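Type I polyketide synthase PikAII (PDB 3QP9) carries a C2-type ketoreductase, a class that probably epimerizes the alpha-substituent of polyketide intermediates without reducing their beta-ketone. Local coordinates at residues 55-60 / 112-117. Residues are numbered along the deposited sequence; the frame is centred on the assembly and turned at random.
Sequences VVPEDR and SLLAWD
Val55 O accepts the backbone N-H of Leu113, O to N 2.8 Å (N-H...O 151°), the last rung between two parallel strands before their chains part. How a parallel strand pair ends is well illustrated here: Ser112 closes its strand with an ST turn, its OG taking the N-H of Leu114, and a short 3-10 segment, 114-116, follows. With CG opposite the carbonyl carbon (chi1 -65°), the isobutyl end of Leu114 crosses Val55 and Pro57 at an angle, CD2 lying 4.0 Å from Val55 CG1 and 3.8 Å from Pro57 CG. The Pro57 ring bridges three residues of 112-117: CD lies 3.5 Å from Leu113 O, and CG also meets Asp117 CB. Alongside, Val56 CG2 and Leu113 CD1 touch loosely, the two side chains pointing the same way, and Leu113 CB sits over one face of the Trp116 ring. Arg60 NH1 forms a salt bridge with Glu63, and Asp117 OD1 is hydrogen-bonded to Ser119 OG. The contact thus joins the C-terminal ends of strands 51-57 and 109-112 in what is probably the Rossmann-like structural subdomain, flanked by strands 77-83 and 151-156, with helix 130-144 packed on Leu114 and helix 170-185 against Trp116.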
# COMPACT_ATOMS: atom_id res chain seq x y z
N VAL A 55 5.34 -21.51 7.19
CA VAL A 55 6.41 -21.18 6.30
C VAL A 55 7.29 -20.06 6.77
O VAL A 55 6.87 -18.94 6.73
CB VAL A 55 5.87 -20.80 4.96
CG1 VAL A 55 6.99 -20.81 3.93
CG2 VAL A 55 4.76 -21.76 4.58
N VAL A 56 8.54 -20.39 7.13
CA VAL A 56 9.51 -19.51 7.73
C VAL A 56 10.67 -19.28 6.75
O VAL A 56 11.11 -20.21 6.06
CB VAL A 56 10.01 -20.17 9.02
CG1 VAL A 56 10.89 -19.29 9.85
CG2 VAL A 56 8.79 -20.60 9.82
N PRO A 57 11.18 -18.03 6.65
CA PRO A 57 12.38 -17.87 5.84
C PRO A 57 13.56 -18.58 6.53
O PRO A 57 13.67 -18.54 7.76
CB PRO A 57 12.56 -16.36 5.73
CG PRO A 57 11.26 -15.79 6.10
CD PRO A 57 10.63 -16.75 7.08
N GLU A 58 14.38 -19.27 5.73
CA GLU A 58 15.47 -20.19 6.17
C GLU A 58 16.35 -19.77 7.35
O GLU A 58 16.40 -20.47 8.36
CB GLU A 58 16.40 -20.51 4.99
CG GLU A 58 17.05 -21.89 5.10
CD GLU A 58 17.50 -22.40 3.76
OE1 GLU A 58 17.53 -21.58 2.81
OE2 GLU A 58 17.81 -23.61 3.65
N ASP A 59 17.05 -18.66 7.20
CA ASP A 59 18.01 -18.22 8.23
C ASP A 59 17.29 -17.55 9.41
O ASP A 59 17.93 -16.94 10.29
CB ASP A 59 19.13 -17.35 7.61
CG ASP A 59 18.60 -16.20 6.75
OD1 ASP A 59 17.60 -16.40 6.01
OD2 ASP A 59 19.22 -15.10 6.82
N ARG A 60 15.97 -17.72 9.46
CA ARG A 60 15.14 -17.11 10.51
C ARG A 60 14.39 -18.11 11.43
O ARG A 60 13.34 -17.76 11.99
CB ARG A 60 14.15 -16.14 9.87
CG ARG A 60 14.79 -15.16 8.86
CD ARG A 60 15.55 -14.04 9.58
NE ARG A 60 15.05 -12.71 9.23
CZ ARG A 60 14.11 -12.05 9.91
NH1 ARG A 60 13.54 -12.59 10.98
NH2 ARG A 60 13.74 -10.85 9.54
N SER A 112 2.10 -17.96 6.74
CA SER A 112 3.39 -17.50 6.18
C SER A 112 4.07 -16.51 7.09
O SER A 112 3.48 -15.43 7.40
CB SER A 112 3.16 -16.85 4.87
OG SER A 112 4.38 -16.34 4.36
N LEU A 113 5.29 -16.83 7.55
CA LEU A 113 6.09 -15.77 8.22
C LEU A 113 7.06 -15.10 7.22
O LEU A 113 8.03 -14.47 7.66
CB LEU A 113 6.84 -16.33 9.47
CG LEU A 113 5.98 -17.11 10.49
CD1 LEU A 113 6.81 -17.48 11.75
CD2 LEU A 113 4.73 -16.32 10.96
N LEU A 114 6.86 -15.27 5.92
CA LEU A 114 7.88 -14.85 4.91
C LEU A 114 8.12 -13.34 4.89
O LEU A 114 9.20 -12.89 4.55
CB LEU A 114 7.57 -15.31 3.47
CG LEU A 114 7.60 -16.84 3.25
CD1 LEU A 114 7.09 -17.18 1.86
CD2 LEU A 114 9.08 -17.38 3.47
N ALA A 115 7.10 -12.57 5.26
CA ALA A 115 7.24 -11.10 5.24
C ALA A 115 8.31 -10.60 6.23
O ALA A 115 8.85 -9.49 6.04
CB ALA A 115 5.83 -10.47 5.51
N TRP A 116 8.64 -11.43 7.22
CA TRP A 116 9.60 -11.04 8.24
C TRP A 116 10.99 -10.92 7.68
O TRP A 116 11.82 -10.25 8.29
CB TRP A 116 9.65 -11.97 9.46
CG TRP A 116 8.35 -12.03 10.16
CD1 TRP A 116 7.17 -11.41 9.81
CD2 TRP A 116 8.09 -12.77 11.33
NE1 TRP A 116 6.18 -11.74 10.73
CE2 TRP A 116 6.73 -12.59 11.66
CE3 TRP A 116 8.87 -13.61 12.13
CZ2 TRP A 116 6.14 -13.21 12.73
CZ3 TRP A 116 8.27 -14.24 13.20
CH2 TRP A 116 6.94 -13.99 13.53
N ASP A 117 11.21 -11.50 6.51
CA ASP A 117 12.46 -11.33 5.85
C ASP A 117 12.55 -9.96 5.16
O ASP A 117 12.20 -9.79 4.00
CB ASP A 117 12.72 -12.47 4.86
CG ASP A 117 14.16 -12.45 4.28
OD1 ASP A 117 14.92 -11.48 4.51
OD2 ASP A 117 14.55 -13.44 3.61